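Local coordinates for protein multisubunit Na+/H+ antiporter, D subunit (Anoxybacillus flavithermus, PDB 6Z16) that forms the D subunit of a multisubunit Na+/H+ antiporter in the cell membrane and, as a member of the CPA3 family, probably takes part in its ion exchange, at residues 371-376 with 423-428; 361-366 with 428-433; 298-303 with 339-344. All coordinates share one frame; numbering follows the deposited sequence.

Contact 1 (371-376 with 423-428). With PTY (phosphatidylethanolamine), chain S.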
loop_
_atom_site.group_PDB
_atom_site.type_symbol
_atom_site.label_atom_id
_atom_site.label_comp_id
_atom_site.label_asym_id
_atom_site.label_seq_id
_atom_site.Cartn_x
_atom_site.Cartn_y
_atom_site.Cartn_z
ATOM N N TRP D 371 -72.299 -4.639 -43.543
ATOM C CA TRP D 371 -72.347 -3.340 -44.197
ATOM C C TRP D 371 -71.094 -2.514 -43.941
ATOM O O TRP D 371 -70.737 -1.680 -44.784
ATOM C CB TRP D 371 -73.617 -2.594 -43.797
ATOM C CG TRP D 371 -74.819 -3.284 -44.356
ATOM C CD1 TRP D 371 -75.727 -4.039 -43.676
ATOM C CD2 TRP D 371 -75.189 -3.362 -45.734
ATOM N NE1 TRP D 371 -76.664 -4.544 -44.537
ATOM C CE2 TRP D 371 -76.351 -4.148 -45.808
ATOM C CE3 TRP D 371 -74.662 -2.826 -46.913
ATOM C CZ2 TRP D 371 -76.990 -4.411 -47.006
ATOM C CZ3 TRP D 371 -75.299 -3.088 -48.095
ATOM C CH2 TRP D 371 -76.450 -3.871 -48.137
ATOM N N ALA D 372 -70.368 -2.792 -42.853
ATOM C CA ALA D 372 -69.061 -2.178 -42.657
ATOM C C ALA D 372 -68.053 -2.672 -43.685
ATOM O O ALA D 372 -67.269 -1.879 -44.220
ATOM C CB ALA D 372 -68.569 -2.462 -41.242
ATOM N N PHE D 373 -68.076 -3.975 -43.995
ATOM C CA PHE D 373 -67.183 -4.501 -45.023
ATOM C C PHE D 373 -67.569 -4.006 -46.406
ATOM O O PHE D 373 -66.695 -3.812 -47.257
ATOM C CB PHE D 373 -67.173 -6.030 -45.002
ATOM C CG PHE D 373 -66.204 -6.639 -45.978
ATOM C CD1 PHE D 373 -64.843 -6.620 -45.722
ATOM C CD2 PHE D 373 -66.648 -7.212 -47.157
ATOM C CE1 PHE D 373 -63.948 -7.167 -46.615
ATOM C CE2 PHE D 373 -65.755 -7.759 -48.054
ATOM C CZ PHE D 373 -64.404 -7.734 -47.781
ATOM N N PHE D 374 -68.866 -3.790 -46.640
ATOM C CA PHE D 374 -69.330 -3.221 -47.902
ATOM C C PHE D 374 -68.800 -1.802 -48.101
ATOM O O PHE D 374 -68.286 -1.460 -49.178
ATOM C CB PHE D 374 -70.859 -3.256 -47.926
ATOM C CG PHE D 374 -71.469 -2.762 -49.204
ATOM C CD1 PHE D 374 -71.439 -3.537 -50.350
ATOM C CD2 PHE D 374 -72.104 -1.536 -49.248
ATOM C CE1 PHE D 374 -72.008 -3.085 -51.519
ATOM C CE2 PHE D 374 -72.678 -1.086 -50.412
ATOM C CZ PHE D 374 -72.625 -1.858 -51.549
ATOM N N ILE D 375 -68.900 -0.966 -47.062
ATOM C CA ILE D 375 -68.361 0.390 -47.147
ATOM C C ILE D 375 -66.835 0.376 -47.247
ATOM O O ILE D 375 -66.247 1.195 -47.965
ATOM C CB ILE D 375 -68.866 1.226 -45.956
ATOM C CG1 ILE D 375 -70.387 1.306 -45.994
ATOM C CG2 ILE D 375 -68.319 2.642 -45.975
ATOM C CD1 ILE D 375 -70.928 1.962 -47.243
ATOM N N ALA D 376 -66.176 -0.590 -46.594
ATOM C CA ALA D 376 -64.722 -0.703 -46.684
ATOM C C ALA D 376 -64.269 -1.096 -48.085
ATOM O O ALA D 376 -63.278 -0.562 -48.596
ATOM C CB ALA D 376 -64.217 -1.715 -45.661
ATOM N N MET D 423 -65.392 -7.257 -53.790
ATOM C CA MET D 423 -66.817 -7.503 -53.880
ATOM C C MET D 423 -67.114 -8.969 -54.147
ATOM O O MET D 423 -68.213 -9.423 -53.843
ATOM C CB MET D 423 -67.426 -6.620 -54.964
ATOM C CG MET D 423 -68.919 -6.430 -54.839
ATOM S SD MET D 423 -69.290 -5.633 -53.272
ATOM C CE MET D 423 -68.540 -4.037 -53.554
ATOM N N LYS D 424 -66.152 -9.717 -54.687
ATOM C CA LYS D 424 -66.266 -11.167 -54.725
ATOM C C LYS D 424 -66.319 -11.739 -53.322
ATOM O O LYS D 424 -67.139 -12.630 -53.043
ATOM C CB LYS D 424 -65.091 -11.752 -55.503
ATOM C CG LYS D 424 -65.010 -13.260 -55.513
ATOM C CD LYS D 424 -63.865 -13.705 -56.396
ATOM C CE LYS D 424 -62.537 -13.342 -55.775
ATOM N NZ LYS D 424 -61.407 -13.847 -56.587
ATOM N N ILE D 425 -65.479 -11.204 -52.419
ATOM C CA ILE D 425 -65.559 -11.591 -51.002
ATOM C C ILE D 425 -66.937 -11.273 -50.430
ATOM O O ILE D 425 -67.573 -12.123 -49.791
ATOM C CB ILE D 425 -64.461 -10.907 -50.167
ATOM C CG1 ILE D 425 -63.071 -11.327 -50.610
ATOM C CG2 ILE D 425 -64.621 -11.260 -48.701
ATOM C CD1 ILE D 425 -61.986 -10.512 -49.957
ATOM N N PHE D 426 -67.431 -10.054 -50.687
ATOM C CA PHE D 426 -68.713 -9.626 -50.119
ATOM C C PHE D 426 -69.892 -10.423 -50.670
ATOM O O PHE D 426 -70.771 -10.841 -49.911
ATOM C CB PHE D 426 -68.935 -8.135 -50.364
ATOM C CG PHE D 426 -70.273 -7.642 -49.891
ATOM C CD1 PHE D 426 -70.531 -7.492 -48.544
ATOM C CD2 PHE D 426 -71.275 -7.323 -50.795
ATOM C CE1 PHE D 426 -71.761 -7.050 -48.102
ATOM C CE2 PHE D 426 -72.505 -6.878 -50.360
ATOM C CZ PHE D 426 -72.745 -6.739 -49.012
ATOM N N MET D 427 -69.935 -10.643 -51.978
ATOM C CA MET D 427 -71.088 -11.285 -52.586
ATOM C C MET D 427 -71.107 -12.784 -52.365
ATOM O O MET D 427 -72.190 -13.364 -52.257
ATOM C CB MET D 427 -71.136 -10.993 -54.080
ATOM C CG MET D 427 -71.443 -9.561 -54.405
ATOM S SD MET D 427 -71.496 -9.310 -56.174
ATOM C CE MET D 427 -73.010 -10.181 -56.539
ATOM N N ASN D 428 -69.952 -13.442 -52.304
ATOM C CA ASN D 428 -70.002 -14.872 -52.052
ATOM C C ASN D 428 -70.026 -15.203 -50.569
ATOM O O ASN D 428 -70.566 -16.245 -50.187
ATOM C CB ASN D 428 -68.820 -15.565 -52.720
ATOM C CG ASN D 428 -68.843 -15.435 -54.221
ATOM O OD1 ASN D 428 -67.976 -14.797 -54.814
ATOM N ND2 ASN D 428 -69.835 -16.046 -54.851
HETATM C C1 PTY S . -80.615 -1.994 -42.198
HETATM C C2 PTY S . -82.379 -6.450 -37.682
HETATM C C3 PTY S . -81.638 -6.977 -38.930
HETATM O O4 PTY S . -79.880 -0.882 -42.757
HETATM C C5 PTY S . -80.308 -4.097 -40.880
HETATM C C6 PTY S . -79.634 -2.916 -41.525
HETATM O O7 PTY S . -78.942 -2.168 -40.476
HETATM C C8 PTY S . -77.657 -2.478 -40.240
HETATM O O10 PTY S . -77.064 -3.350 -40.810
HETATM C C11 PTY S . -77.060 -1.590 -39.194
HETATM C C12 PTY S . -75.750 -0.970 -39.656
HETATM C C13 PTY S . -75.909 -0.135 -40.907
HETATM C C14 PTY S . -74.608 0.434 -41.441
HETATM C C15 PTY S . -74.795 1.273 -42.692
HETATM C C16 PTY S . -73.552 1.378 -43.558
HETATM C C17 PTY S . -72.734 2.641 -43.360
HETATM C C18 PTY S . -73.188 3.823 -44.206
HETATM C C19 PTY S . -72.158 4.942 -44.278
HETATM C C20 PTY S . -72.534 6.096 -45.192
HETATM C C21 PTY S . -71.507 7.218 -45.205
HETATM C C22 PTY S . -72.018 8.517 -45.809
HETATM C C23 PTY S . -71.261 9.746 -45.330
HETATM C C24 PTY S . -71.722 11.056 -45.950
HETATM C C25 PTY S . -73.134 11.484 -45.577
HETATM C C26 PTY S . -73.554 12.786 -46.246
HETATM C C27 PTY S . -74.989 13.216 -45.972
HETATM C C28 PTY S . -75.383 14.478 -46.722
HETATM C C29 PTY S . -76.739 15.014 -46.330
HETATM C C30 PTY S . -79.585 -0.949 -44.053
HETATM C C31 PTY S . -78.866 0.282 -44.515
HETATM O O30 PTY S . -79.871 -1.879 -44.752
HETATM C C32 PTY S . -77.441 0.019 -44.977
HETATM C C33 PTY S . -77.366 -0.514 -46.390
HETATM C C34 PTY S . -77.184 0.554 -47.451
HETATM C C35 PTY S . -75.772 1.100 -47.571
HETATM C C36 PTY S . -75.606 2.048 -48.747
HETATM C C37 PTY S . -74.204 2.601 -48.937
HETATM C C38 PTY S . -74.077 3.482 -50.168
HETATM C C39 PTY S . -72.655 3.902 -50.502
HETATM C C40 PTY S . -72.036 4.888 -49.526
HETATM C C41 PTY S . -72.736 6.237 -49.475
HETATM P P1 PTY S . -81.555 -6.362 -41.536
HETATM O O11 PTY S . -82.074 -6.160 -40.043
HETATM O O12 PTY S . -80.488 -7.453 -41.489
HETATM O O13 PTY S . -82.675 -6.624 -42.467
HETATM O O14 PTY S . -80.802 -4.992 -41.896
HETATM N N1 PTY S . -81.423 -5.767 -36.808
#

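Contact 2 (361-366 with 428-433)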
loop_
_atom_site.group_PDB
_atom_site.type_symbol
_atom_site.label_atom_id
_atom_site.label_comp_id
_atom_site.label_asym_id
_atom_site.label_seq_id
_atom_site.Cartn_x
_atom_site.Cartn_y
_atom_site.Cartn_z
ATOM N N GLY D 361 -73.985 -16.444 -46.312
ATOM C CA GLY D 361 -75.130 -16.034 -45.527
ATOM C C GLY D 361 -74.801 -15.369 -44.209
ATOM O O GLY D 361 -75.343 -15.754 -43.171
ATOM N N LEU D 362 -73.937 -14.357 -44.233
ATOM C CA LEU D 362 -73.525 -13.684 -43.011
ATOM C C LEU D 362 -74.304 -12.407 -42.725
ATOM O O LEU D 362 -74.267 -11.928 -41.589
ATOM C CB LEU D 362 -72.034 -13.343 -43.063
ATOM C CG LEU D 362 -70.924 -14.396 -43.084
ATOM C CD1 LEU D 362 -69.610 -13.702 -43.342
ATOM C CD2 LEU D 362 -70.845 -15.151 -41.792
ATOM N N ILE D 363 -74.987 -11.840 -43.724
ATOM C CA ILE D 363 -75.849 -10.678 -43.512
ATOM C C ILE D 363 -77.026 -11.027 -42.611
ATOM O O ILE D 363 -77.428 -10.223 -41.761
ATOM C CB ILE D 363 -76.296 -10.111 -44.878
ATOM C CG1 ILE D 363 -75.139 -9.393 -45.554
ATOM C CG2 ILE D 363 -77.473 -9.159 -44.769
ATOM C CD1 ILE D 363 -74.676 -8.192 -44.794
ATOM N N THR D 364 -77.547 -12.250 -42.716
ATOM C CA THR D 364 -78.673 -12.659 -41.885
ATOM C C THR D 364 -78.311 -12.823 -40.414
ATOM O O THR D 364 -79.219 -12.964 -39.590
ATOM C CB THR D 364 -79.259 -13.975 -42.391
ATOM O OG1 THR D 364 -78.308 -15.028 -42.200
ATOM C CG2 THR D 364 -79.570 -13.872 -43.859
ATOM N N SER D 365 -77.026 -12.814 -40.065
ATOM C CA SER D 365 -76.593 -12.960 -38.687
ATOM C C SER D 365 -75.627 -11.888 -38.220
ATOM O O SER D 365 -75.509 -11.690 -37.007
ATOM C CB SER D 365 -75.939 -14.330 -38.477
ATOM O OG SER D 365 -76.875 -15.366 -38.696
ATOM N N TYR D 366 -74.932 -11.197 -39.118
ATOM C CA TYR D 366 -73.949 -10.181 -38.736
ATOM C C TYR D 366 -74.111 -8.964 -39.639
ATOM O O TYR D 366 -73.291 -8.721 -40.530
ATOM C CB TYR D 366 -72.530 -10.750 -38.818
ATOM C CG TYR D 366 -72.322 -11.967 -37.946
ATOM C CD1 TYR D 366 -72.059 -11.844 -36.593
ATOM C CD2 TYR D 366 -72.422 -13.241 -38.477
ATOM C CE1 TYR D 366 -71.893 -12.956 -35.799
ATOM C CE2 TYR D 366 -72.265 -14.355 -37.693
ATOM C CZ TYR D 366 -71.996 -14.208 -36.358
ATOM O OH TYR D 366 -71.830 -15.322 -35.581
ATOM N N ASN D 428 -69.952 -13.442 -52.304
ATOM C CA ASN D 428 -70.002 -14.872 -52.052
ATOM C C ASN D 428 -70.026 -15.203 -50.569
ATOM O O ASN D 428 -70.566 -16.245 -50.187
ATOM C CB ASN D 428 -68.820 -15.565 -52.720
ATOM C CG ASN D 428 -68.843 -15.435 -54.221
ATOM O OD1 ASN D 428 -67.976 -14.797 -54.814
ATOM N ND2 ASN D 428 -69.835 -16.046 -54.851
ATOM N N GLY D 429 -69.470 -14.339 -49.723
ATOM C CA GLY D 429 -69.443 -14.609 -48.303
ATOM C C GLY D 429 -70.680 -14.155 -47.562
ATOM O O GLY D 429 -71.280 -14.933 -46.822
ATOM N N PHE D 430 -71.081 -12.901 -47.760
ATOM C CA PHE D 430 -72.160 -12.342 -46.959
ATOM C C PHE D 430 -73.537 -12.682 -47.523
ATOM O O PHE D 430 -74.436 -13.062 -46.769
ATOM C CB PHE D 430 -71.966 -10.833 -46.827
ATOM C CG PHE D 430 -70.794 -10.448 -45.966
ATOM C CD1 PHE D 430 -70.914 -10.408 -44.591
ATOM C CD2 PHE D 430 -69.570 -10.139 -46.528
ATOM C CE1 PHE D 430 -69.841 -10.075 -43.795
ATOM C CE2 PHE D 430 -68.497 -9.792 -45.739
ATOM C CZ PHE D 430 -68.633 -9.758 -44.373
ATOM N N TRP D 431 -73.727 -12.573 -48.833
ATOM C CA TRP D 431 -75.001 -12.944 -49.430
ATOM C C TRP D 431 -75.112 -14.459 -49.585
ATOM O O TRP D 431 -74.172 -15.209 -49.323
ATOM C CB TRP D 431 -75.179 -12.254 -50.779
ATOM C CG TRP D 431 -75.542 -10.811 -50.673
ATOM C CD1 TRP D 431 -75.941 -10.151 -49.556
ATOM C CD2 TRP D 431 -75.534 -9.846 -51.727
ATOM N NE1 TRP D 431 -76.190 -8.836 -49.844
ATOM C CE2 TRP D 431 -75.943 -8.622 -51.172
ATOM C CE3 TRP D 431 -75.219 -9.899 -53.085
ATOM C CZ2 TRP D 431 -76.050 -7.461 -51.929
ATOM C CZ3 TRP D 431 -75.324 -8.744 -53.833
ATOM C CH2 TRP D 431 -75.735 -7.541 -53.255
ATOM N N GLY D 432 -76.282 -14.909 -50.018
ATOM C CA GLY D 432 -76.563 -16.325 -50.162
ATOM C C GLY D 432 -77.307 -16.878 -48.966
ATOM O O GLY D 432 -77.643 -16.171 -48.013
ATOM N N GLU D 433 -77.572 -18.178 -49.020
ATOM C CA GLU D 433 -78.204 -18.839 -47.890
ATOM C C GLU D 433 -77.148 -19.298 -46.887
ATOM O O GLU D 433 -75.953 -19.329 -47.171
ATOM C CB GLU D 433 -79.045 -20.030 -48.344
ATOM C CG GLU D 433 -78.229 -21.208 -48.839
ATOM C CD GLU D 433 -79.087 -22.405 -49.190
ATOM O OE1 GLU D 433 -80.324 -22.315 -49.055
ATOM O OE2 GLU D 433 -78.520 -23.440 -49.596
#

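Contact 3 (298-303 with 339-344)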
loop_
_atom_site.group_PDB
_atom_site.type_symbol
_atom_site.label_atom_id
_atom_site.label_comp_id
_atom_site.label_asym_id
_atom_site.label_seq_id
_atom_site.Cartn_x
_atom_site.Cartn_y
_atom_site.Cartn_z
ATOM N N TYR D 298 -55.001 -13.755 -49.322
ATOM C CA TYR D 298 -54.301 -13.543 -50.586
ATOM C C TYR D 298 -54.874 -12.379 -51.375
ATOM O O TYR D 298 -54.117 -11.653 -52.030
ATOM C CB TYR D 298 -54.338 -14.801 -51.445
ATOM C CG TYR D 298 -53.375 -15.865 -51.009
ATOM C CD1 TYR D 298 -52.016 -15.720 -51.241
ATOM C CD2 TYR D 298 -53.817 -17.025 -50.407
ATOM C CE1 TYR D 298 -51.124 -16.686 -50.858
ATOM C CE2 TYR D 298 -52.928 -18.006 -50.023
ATOM C CZ TYR D 298 -51.583 -17.828 -50.252
ATOM O OH TYR D 298 -50.684 -18.794 -49.877
ATOM N N ILE D 299 -56.191 -12.181 -51.308
ATOM C CA ILE D 299 -56.821 -11.054 -51.988
ATOM C C ILE D 299 -56.320 -9.739 -51.410
ATOM O O ILE D 299 -55.910 -8.838 -52.153
ATOM C CB ILE D 299 -58.353 -11.177 -51.912
ATOM C CG1 ILE D 299 -58.818 -12.355 -52.759
ATOM C CG2 ILE D 299 -59.022 -9.916 -52.392
ATOM C CD1 ILE D 299 -60.213 -12.803 -52.478
ATOM N N VAL D 300 -56.254 -9.643 -50.078
ATOM C CA VAL D 300 -55.799 -8.388 -49.477
ATOM C C VAL D 300 -54.295 -8.179 -49.698
ATOM O O VAL D 300 -53.837 -7.040 -49.874
ATOM C CB VAL D 300 -56.188 -8.356 -47.986
ATOM C CG1 VAL D 300 -55.876 -7.008 -47.368
ATOM C CG2 VAL D 300 -57.651 -8.665 -47.825
ATOM N N ILE D 301 -53.523 -9.272 -49.765
ATOM C CA ILE D 301 -52.084 -9.203 -50.046
ATOM C C ILE D 301 -51.822 -8.650 -51.447
ATOM O O ILE D 301 -50.996 -7.742 -51.646
ATOM C CB ILE D 301 -51.460 -10.601 -49.852
ATOM C CG1 ILE D 301 -51.275 -10.924 -48.373
ATOM C CG2 ILE D 301 -50.165 -10.761 -50.594
ATOM C CD1 ILE D 301 -51.086 -12.389 -48.118
ATOM N N TYR D 302 -52.533 -9.173 -52.442
ATOM C CA TYR D 302 -52.338 -8.639 -53.780
ATOM C C TYR D 302 -52.946 -7.253 -53.955
ATOM O O TYR D 302 -52.484 -6.498 -54.817
ATOM C CB TYR D 302 -52.859 -9.627 -54.814
ATOM C CG TYR D 302 -51.908 -10.783 -54.997
ATOM C CD1 TYR D 302 -50.763 -10.636 -55.763
ATOM C CD2 TYR D 302 -52.143 -12.010 -54.407
ATOM C CE1 TYR D 302 -49.884 -11.676 -55.931
ATOM C CE2 TYR D 302 -51.272 -13.052 -54.567
ATOM C CZ TYR D 302 -50.146 -12.882 -55.333
ATOM O OH TYR D 302 -49.274 -13.927 -55.504
ATOM N N ASN D 303 -53.913 -6.865 -53.117
ATOM C CA ASN D 303 -54.334 -5.466 -53.134
ATOM C C ASN D 303 -53.270 -4.540 -52.553
ATOM O O ASN D 303 -53.156 -3.389 -53.002
ATOM C CB ASN D 303 -55.658 -5.270 -52.397
ATOM C CG ASN D 303 -56.822 -5.890 -53.123
ATOM O OD1 ASN D 303 -57.601 -6.646 -52.560
ATOM N ND2 ASN D 303 -56.918 -5.608 -54.400
ATOM N N MET D 339 -57.331 -1.871 -41.886
ATOM C CA MET D 339 -58.754 -2.133 -41.669
ATOM C C MET D 339 -59.197 -3.449 -42.297
ATOM O O MET D 339 -59.927 -4.233 -41.676
ATOM C CB MET D 339 -59.557 -0.989 -42.273
ATOM C CG MET D 339 -61.024 -0.948 -41.965
ATOM S SD MET D 339 -61.778 0.205 -43.114
ATOM C CE MET D 339 -60.830 1.669 -42.746
ATOM N N LEU D 340 -58.760 -3.705 -43.531
ATOM C CA LEU D 340 -59.204 -4.902 -44.234
ATOM C C LEU D 340 -58.616 -6.168 -43.644
ATOM O O LEU D 340 -59.300 -7.200 -43.620
ATOM C CB LEU D 340 -58.869 -4.803 -45.713
ATOM C CG LEU D 340 -59.758 -3.797 -46.426
ATOM C CD1 LEU D 340 -59.285 -3.600 -47.830
ATOM C CD2 LEU D 340 -61.193 -4.281 -46.407
ATOM N N PHE D 341 -57.374 -6.119 -43.148
ATOM C CA PHE D 341 -56.871 -7.303 -42.455
ATOM C C PHE D 341 -57.614 -7.567 -41.153
ATOM O O PHE D 341 -57.838 -8.737 -40.802
ATOM C CB PHE D 341 -55.377 -7.207 -42.186
ATOM C CG PHE D 341 -54.540 -7.463 -43.380
ATOM C CD1 PHE D 341 -54.546 -8.711 -43.964
ATOM C CD2 PHE D 341 -53.691 -6.495 -43.873
ATOM C CE1 PHE D 341 -53.767 -8.979 -45.049
ATOM C CE2 PHE D 341 -52.906 -6.754 -44.956
ATOM C CZ PHE D 341 -52.940 -8.003 -45.546
ATOM N N LEU D 342 -58.034 -6.514 -40.443
ATOM C CA LEU D 342 -58.818 -6.754 -39.231
ATOM C C LEU D 342 -60.200 -7.335 -39.555
ATOM O O LEU D 342 -60.693 -8.216 -38.828
ATOM C CB LEU D 342 -58.924 -5.467 -38.424
ATOM C CG LEU D 342 -57.585 -4.940 -37.906
ATOM C CD1 LEU D 342 -57.735 -3.628 -37.165
ATOM C CD2 LEU D 342 -56.893 -5.976 -37.059
ATOM N N PHE D 343 -60.816 -6.889 -40.662
ATOM C CA PHE D 343 -62.056 -7.507 -41.147
ATOM C C PHE D 343 -61.879 -8.988 -41.459
ATOM O O PHE D 343 -62.726 -9.815 -41.087
ATOM C CB PHE D 343 -62.578 -6.806 -42.401
ATOM C CG PHE D 343 -63.414 -5.604 -42.140
ATOM C CD1 PHE D 343 -64.672 -5.750 -41.592
ATOM C CD2 PHE D 343 -62.994 -4.344 -42.540
ATOM C CE1 PHE D 343 -65.469 -4.658 -41.370
ATOM C CE2 PHE D 343 -63.785 -3.246 -42.339
ATOM C CZ PHE D 343 -65.027 -3.402 -41.748
ATOM N N VAL D 344 -60.806 -9.330 -42.185
ATOM C CA VAL D 344 -60.540 -10.722 -42.552
ATOM C C VAL D 344 -60.350 -11.577 -41.306
ATOM O O VAL D 344 -60.837 -12.714 -41.235
ATOM C CB VAL D 344 -59.324 -10.794 -43.499
ATOM C CG1 VAL D 344 -58.873 -12.217 -43.721
ATOM C CG2 VAL D 344 -59.674 -10.188 -44.836
#

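Contact 1 (371-376 with 423-428)
F374 lays its CD1 corner over one face of the F426 ring, CD1 standing 3.5 Å above the plane and toward the rim. The two rings are inclined at 45° to each other, so the pair is neither a stack nor a T-shaped contact. F374 CB adds a CH-pi approach to the same ring, 4.3 Å from its centroid. Both phenylalanines have CG anti to the backbone N (chi1 -177° for F374), which sends the rings into the space between helices 367-381 and 405-429. Segments 371-376 and 423-428 run roughly antiparallel, at 157°, their axes 10.1 Å apart at closest approach, a spacing that long aromatic side chains can bridge. Beside this pair, F373 slides past F426 and brings its edge to F426 CB, while its CZ meets I425 CG2 at 3.7 Å. M423, its chain bent at chi2 and chi3, turns SD to F374 CE1 at 4.1 Å, an oblique Met-aromatic contact for which a flexible, polarisable thioether is well suited. Away from this tight core, W371 and I375 face a lipid and add little or nothing to the surface shared with 423-428; W371 also packs on Y142 of a neighbouring subunit. W371 takes phosphatidylethanolamine C33 over one ring face, with its CD1 3.2 Å from the ester oxygen O10, while I375 CD1 touches C37 at 3.7 Å. W371 also sets CZ3 over a face of F374, linking the lipid to the aromatic core. With an alanine in place of W371, the acyl chain at C33 and that face of F374 would probably lose their shared flat partner, leaving F374 freer to turn. No hydrogen bond joins the two segments: dispersion between apolar and aromatic surfaces holds them together, fitting for a membrane interior.

Contact 2 (361-366 with 428-433)
F430 O is gripped by successive groups of the loop opposite. L362 N donates to it at 2.9 Å, 21° out of the carbonyl plane; I363 N adds a weak, longer but nearly straight bond, and G361 CA makes a C-H...O contact at 3.3 Å. G361 N in turn gives weak bonds to G429 O and W431 O. Its positive phi is a conformation glycine adopts easily, and without a side chain it can lie close against the carbonyls of F430, G432 and E433. G432, also at positive phi, suits the backbone course of the chain beyond the helix. Beneath this polar layer the side chains are apolar: L362 places CD1 over one face of the F430 ring, 4.0 Å from its centroid, and I363 CG1 reaches F430 CB at 3.7 Å, its branched chain crossing the phenylalanine at about a right angle. The W431 ring meets those of F181 and F174 of a neighbouring subunit. The arrangement is a C-terminal helix end met by backbone donors from another loop: carbonyls at and just beyond the end of helix 405-429, where regular helical bonding runs out, take N-H groups of the loop leading to helix 367-381, with Y366 at its N-cap.

Contact 3 (298-303 with 339-344)
The segments 298-303 and 339-344 run almost exactly antiparallel, at 174°, with axes 10.4 Å apart and V300 and L340 nearest each other at their CA atoms. V300 is the residue that fills the groove between them. Its CG1, anti to the backbone N at chi1 -174°, is carried over one face of the F341 ring as a CH-pi contact, 3.7 Å from the centroid and 15° off the ring normal. The same methyl also lies 4.1 Å from L340 CB. The other branch, CG2, meets V344 CG2 at 3.9 Å. A beta-branched valine suits this place: it is compact, and its two methyls serve three neighbours. Helices 296-315 and 320-351 follow each other in the chain and pack here as a helical hairpin within the transmembrane region shared with the membrane subunits of NADH:quinone oxidoreductase. F341 offers more than its face: I301 CG1 lies more loosely at its edge, near the ring plane, 4.4 Å from CZ. Within the hairpin, N303 O receives a weak hydrogen bond from K337 NZ, which comes from helix 320-351 just before 339-344. On its other flanks the hairpin meets further helices. L340 packs on L380 of helix 367-381, and I301 touches Y233 of helix 229-234.

How the contacts relate
Contact 3 closes first along the chain, between helices 296-315 and 320-351; contact 2 then encloses contact 1, since the loop 361-366 precedes helix 367-381, while segment 428-433 starts on the end of helix 405-429 and runs on beyond it. Contacts 1 and 2 have centres about 10 Å apart and share N428. F373 CD2 meets F430 CE2 at 3.5 Å, so the capped helix end continues directly into the aromatic core. Contacts 1 and 3, about 12 Å between centres, join through F343 against A372 and through I299 against I425. Contacts 2 and 3 do not touch, about 19 Å apart between centres. The four helices thus pack as one largely apolar block of the membrane domain, with lipid and a neighbouring subunit on its flank.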